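Local coordinates for protein putative adenylate cyclase (Vibrio parahaemolyticus, PDB 2ACA) that is a putative adenylate cyclase of the CYTH family, probably acting on a triphosphate substrate held among the charged side chains of its antiparallel beta tunnel, at residues L62-I67 with T88-L93; A137-M142 with F163-A168. All coordinates share one frame; numbering follows the deposited sequence.

Contact 1: residues L62-I67 with T88-L93; sequences LVLREI and TNITKL. With PO4 (phosphate ion), chain D.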
# COMPACT_ATOMS: atom_id res chain seq x y z
N LEU A 62 12.06 6.01 -1.56
CA LEU A 62 10.70 5.50 -1.69
C LEU A 62 10.79 4.37 -2.70
O LEU A 62 11.23 4.57 -3.82
CB LEU A 62 9.79 6.62 -2.22
CG LEU A 62 8.39 6.26 -2.71
CD1 LEU A 62 7.55 5.66 -1.60
CD2 LEU A 62 7.73 7.54 -3.24
N VAL A 63 10.38 3.17 -2.30
CA VAL A 63 10.50 2.03 -3.18
C VAL A 63 9.29 1.11 -3.28
O VAL A 63 8.61 0.84 -2.29
CB VAL A 63 11.71 1.15 -2.74
CG1 VAL A 63 11.82 -0.11 -3.61
CG2 VAL A 63 13.01 1.97 -2.79
N LEU A 64 9.00 0.66 -4.50
CA LEU A 64 7.95 -0.32 -4.72
C LEU A 64 8.79 -1.56 -5.03
O LEU A 64 9.76 -1.48 -5.81
CB LEU A 64 7.05 0.08 -5.89
CG LEU A 64 6.02 1.17 -5.54
CD1 LEU A 64 5.05 1.39 -6.70
CD2 LEU A 64 5.24 0.76 -4.30
N ARG A 65 8.46 -2.69 -4.41
CA ARG A 65 9.25 -3.90 -4.62
C ARG A 65 8.40 -5.13 -4.80
O ARG A 65 7.42 -5.32 -4.08
CB ARG A 65 10.21 -4.11 -3.43
CG ARG A 65 10.85 -5.49 -3.33
CD ARG A 65 11.73 -5.61 -2.06
NE ARG A 65 12.78 -4.60 -2.03
CZ ARG A 65 13.57 -4.38 -0.98
NH1 ARG A 65 13.43 -5.10 0.12
NH2 ARG A 65 14.51 -3.45 -1.04
N GLU A 66 8.77 -5.96 -5.78
CA GLU A 66 8.05 -7.19 -6.07
C GLU A 66 9.04 -8.35 -6.15
O GLU A 66 10.08 -8.25 -6.79
CB GLU A 66 7.29 -7.08 -7.39
CG GLU A 66 6.64 -8.37 -7.84
CD GLU A 66 5.77 -8.20 -9.07
OE1 GLU A 66 6.26 -7.67 -10.09
OE2 GLU A 66 4.59 -8.60 -9.03
N ILE A 67 8.69 -9.44 -5.47
CA ILE A 67 9.52 -10.63 -5.43
C ILE A 67 8.71 -11.78 -6.01
O ILE A 67 7.64 -12.11 -5.50
CB ILE A 67 9.94 -10.95 -3.97
CG1 ILE A 67 10.74 -9.77 -3.40
CG2 ILE A 67 10.80 -12.22 -3.94
CD1 ILE A 67 11.08 -9.90 -1.93
N THR A 88 5.06 -1.85 4.18
CA THR A 88 3.78 -2.50 4.32
C THR A 88 3.58 -3.29 3.05
O THR A 88 3.99 -2.85 1.98
CB THR A 88 2.61 -1.52 4.48
OG1 THR A 88 1.39 -2.26 4.61
CG2 THR A 88 2.49 -0.61 3.27
N ASN A 89 2.99 -4.47 3.17
CA ASN A 89 2.72 -5.28 2.00
C ASN A 89 1.54 -4.63 1.25
O ASN A 89 0.68 -3.98 1.87
CB ASN A 89 2.36 -6.71 2.42
CG ASN A 89 3.57 -7.47 2.97
OD1 ASN A 89 4.31 -8.10 2.22
ND2 ASN A 89 3.77 -7.39 4.28
N ILE A 90 1.52 -4.78 -0.07
CA ILE A 90 0.46 -4.24 -0.91
C ILE A 90 0.04 -5.38 -1.83
O ILE A 90 0.86 -6.24 -2.16
CB ILE A 90 0.94 -3.03 -1.77
CG1 ILE A 90 2.18 -3.42 -2.59
CG2 ILE A 90 1.28 -1.84 -0.86
CD1 ILE A 90 2.68 -2.29 -3.50
N THR A 91 -1.23 -5.40 -2.23
CA THR A 91 -1.73 -6.46 -3.10
C THR A 91 -1.67 -6.12 -4.59
O THR A 91 -1.56 -7.02 -5.42
CB THR A 91 -3.17 -6.84 -2.74
OG1 THR A 91 -4.00 -5.66 -2.78
CG2 THR A 91 -3.23 -7.45 -1.33
N LYS A 92 -1.74 -4.84 -4.94
CA LYS A 92 -1.70 -4.45 -6.35
C LYS A 92 -0.53 -3.52 -6.65
O LYS A 92 -0.60 -2.32 -6.42
CB LYS A 92 -3.01 -3.75 -6.74
CG LYS A 92 -4.24 -4.62 -6.61
CD LYS A 92 -5.51 -3.84 -6.92
CE LYS A 92 -6.74 -4.69 -6.70
NZ LYS A 92 -6.82 -5.21 -5.30
N LEU A 93 0.54 -4.10 -7.17
CA LEU A 93 1.75 -3.34 -7.50
C LEU A 93 1.50 -2.28 -8.56
O LEU A 93 1.97 -1.14 -8.43
CB LEU A 93 2.84 -4.30 -7.98
CG LEU A 93 4.09 -3.63 -8.54
CD1 LEU A 93 4.80 -2.85 -7.43
CD2 LEU A 93 5.01 -4.70 -9.13
P PO4 D . 16.93 -4.51 1.71
O1 PO4 D . 17.59 -3.93 0.51
O2 PO4 D . 17.67 -4.10 2.93
O3 PO4 D . 16.92 -5.99 1.61
O4 PO4 D . 15.53 -4.01 1.79

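Contact 2: residues A137-M142 with F163-A168; sequences AEFAIM and FHLSEA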
# COMPACT_ATOMS: atom_id res chain seq x y z
N ALA A 137 25.65 -10.39 0.72
CA ALA A 137 24.90 -10.95 1.83
C ALA A 137 24.52 -9.86 2.83
O ALA A 137 25.31 -8.95 3.09
CB ALA A 137 25.71 -12.04 2.53
N GLU A 138 23.31 -9.95 3.37
CA GLU A 138 22.85 -8.97 4.34
C GLU A 138 22.39 -9.69 5.59
O GLU A 138 21.72 -10.71 5.50
CB GLU A 138 21.69 -8.15 3.78
CG GLU A 138 21.95 -7.51 2.43
CD GLU A 138 20.81 -6.61 1.98
OE1 GLU A 138 19.64 -7.02 2.09
OE2 GLU A 138 21.10 -5.49 1.50
N PHE A 139 22.77 -9.16 6.74
CA PHE A 139 22.37 -9.72 8.02
C PHE A 139 21.65 -8.59 8.71
O PHE A 139 22.15 -7.47 8.77
CB PHE A 139 23.61 -10.14 8.83
CG PHE A 139 24.38 -11.25 8.19
CD1 PHE A 139 25.21 -11.00 7.10
CD2 PHE A 139 24.25 -12.56 8.63
CE1 PHE A 139 25.90 -12.04 6.47
CE2 PHE A 139 24.93 -13.61 8.00
CZ PHE A 139 25.76 -13.34 6.92
N ALA A 140 20.46 -8.86 9.24
CA ALA A 140 19.71 -7.79 9.88
C ALA A 140 18.63 -8.25 10.85
O ALA A 140 18.30 -9.43 10.94
CB ALA A 140 19.07 -6.90 8.80
N ILE A 141 18.09 -7.28 11.58
CA ILE A 141 17.03 -7.51 12.54
C ILE A 141 16.29 -6.19 12.71
O ILE A 141 16.91 -5.16 12.93
CB ILE A 141 17.60 -7.94 13.92
CG1 ILE A 141 16.50 -7.87 14.98
CG2 ILE A 141 18.75 -7.03 14.31
CD1 ILE A 141 15.34 -8.81 14.73
N MSE A 142 14.97 -6.22 12.56
CA MSE A 142 14.16 -5.02 12.73
C MSE A 142 13.55 -5.07 14.13
O MSE A 142 12.99 -6.09 14.54
CB MSE A 142 13.05 -4.95 11.68
CG MSE A 142 13.55 -4.73 10.27
SE MSE A 142 12.08 -4.64 9.03
CE MSE A 142 11.85 -2.73 8.94
N PHE A 163 29.66 -17.14 9.35
CA PHE A 163 29.82 -17.45 7.93
C PHE A 163 31.23 -17.17 7.44
O PHE A 163 31.51 -17.25 6.24
CB PHE A 163 28.80 -16.67 7.10
CG PHE A 163 27.41 -17.18 7.22
CD1 PHE A 163 26.67 -16.95 8.38
CD2 PHE A 163 26.84 -17.95 6.21
CE1 PHE A 163 25.39 -17.48 8.53
CE2 PHE A 163 25.56 -18.48 6.35
CZ PHE A 163 24.84 -18.25 7.52
N HIS A 164 32.10 -16.83 8.38
CA HIS A 164 33.49 -16.55 8.07
C HIS A 164 33.62 -15.29 7.23
O HIS A 164 34.30 -15.27 6.20
CB HIS A 164 34.10 -17.76 7.33
CG HIS A 164 33.76 -19.08 7.96
ND1 HIS A 164 34.14 -19.42 9.24
CD2 HIS A 164 33.05 -20.12 7.48
CE1 HIS A 164 33.67 -20.62 9.53
NE2 HIS A 164 33.00 -21.07 8.48
N LEU A 165 32.95 -14.23 7.67
CA LEU A 165 32.99 -12.94 6.99
C LEU A 165 33.60 -11.89 7.91
O LEU A 165 33.06 -11.60 8.99
CB LEU A 165 31.58 -12.51 6.57
CG LEU A 165 31.11 -12.92 5.17
CD1 LEU A 165 31.40 -14.38 4.91
CD2 LEU A 165 29.62 -12.66 5.04
N SER A 166 34.72 -11.32 7.49
CA SER A 166 35.42 -10.31 8.27
C SER A 166 35.04 -8.90 7.84
O SER A 166 34.45 -8.70 6.78
CB SER A 166 36.93 -10.51 8.14
OG SER A 166 37.33 -10.59 6.78
N GLU A 167 35.38 -7.93 8.68
CA GLU A 167 35.09 -6.53 8.39
C GLU A 167 35.63 -6.18 7.01
O GLU A 167 35.13 -5.28 6.34
CB GLU A 167 35.73 -5.63 9.45
CG GLU A 167 35.15 -4.22 9.52
CD GLU A 167 33.71 -4.20 10.02
OE1 GLU A 167 33.14 -3.09 10.14
OE2 GLU A 167 33.15 -5.29 10.28
N ALA A 168 36.66 -6.91 6.58
CA ALA A 168 37.28 -6.69 5.28
C ALA A 168 36.30 -7.07 4.17
O ALA A 168 36.46 -6.66 3.02
CB ALA A 168 38.57 -7.50 5.17

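Contact 1: residues L62-I67 with T88-L93
Leu-64, in the middle of strand 61-68, and Leu-93, the first residue of helix 93-102, bring their CA atoms to 7.4 Å, the closest pair of CA atoms across the two segments. Segment 88-93 leaves strand 85-89 after Asn-89 and turns into the helix with Lys-92 at the N-cap position. Side chains make the contact. Leu-93 does most of the touching, with one methyl for each partner. Its CD1 rests 4.0 Å from Leu-64 CB, while CD2 meets the carboxylate end of Glu-66, 3.4 Å from Glu-66 OE1. The Glu-66 chain is extended (chi1 174°, chi2 174°) and crosses Leu-93 at about a right angle. Ile-90 completes the patch, its CD1 4.1 Å from Leu-64 CD2.

Arg-65, between Leu-64 and Glu-66, points to the other face of the strand, as alternation demands. A bend at chi3 (-58°) turns its guanidinium edge to a phosphate ion, probably from the crystallisation liquor. Phosphate O4 lies in the plane of the Arg-65 guanidinium and accepts hydrogen bonds from Arg-65 NH1 (2.9 Å) and NH2 (3.1 Å). Asp-45 and Glu-43 form salt bridges with NE, which should steady the group.

On the apolar side, Leu-64 also packs on Ala-96, Gln-97 and Leu-100, so helix 93-102 covers this face of the sheet, while strands 35-49 and 72-78 flank strand 61-68 through backbone hydrogen bonds.

Contact 2: residues A137-M142 with F163-A168
Phe-139, on strand 134-143, reaches across to Phe-163 and Leu-165 in the irregular segment that follows helix 152-162, and the CA atoms of Phe-139 and Phe-163 stand 10.7 Å apart, a gap filled by side chains. The setting is the antiparallel sheet of a CYTH domain, whose inner face in this family lines a tunnel for phosphorylated ligands; this contact belongs to the helix-covered outer face.

The two phenyl rings make an offset edge-to-face pair, with centroids 5.5 Å apart and planes inclined at 63°. Phe-139 offers the edge and Phe-163 the face, but the approach is displaced toward the CD1 and CE1 side of the Phe-163 ring. With chi1 at -64°, CG of Phe-139 lies anti to its carbonyl carbon, and the ring is carried outward from the strand toward the loop. Leu-165 touches the same ring at another corner, obliquely. Phe-139 is thus met by two residues of the loop, one aromatic and one aliphatic, and its remaining neighbours include Leu-156 and Leu-159 of helix 152-162. Phe-163 in turn stacks on Phe-25 and packs on Met-28 and Val-29 of helix 22-30, so the pair joins the strand to both helices in a buried apolar cluster.

Glu-138, one residue earlier on the strand, points to the inner face, toward Lys-16 and Arg-115, with which it makes long, weak ion pairs.

Two corners of the Phe-139 ring serve different partners: CE2 is 3.8 Å from Phe-163 CD1, whereas CE1, across CZ from it, is 4.0 Å from Leu-165 CD2.

In the fold
Followed from the N terminus, the chain meets contact 1 first: strand 61-68 is left, strand 72-78 and most of strand 85-89 are laid down, and the loop of 20 residues closes where helix 93-102 begins. Contact 2 opens later, on strand 134-143, and closes beyond helix 152-162, again across 20 residues. The two are in series, neither nested nor crossed. Their centres lie about 25 Å apart on opposite sides of the chain's centre, yet both belong to one antiparallel sheet, contact 1 tying a strand to a helix start, contact 2 a strand to the segment leaving one. Between them, Arg-65 and Glu-138 point inward, and the phosphate held by Arg-65 also lies close to Glu-138.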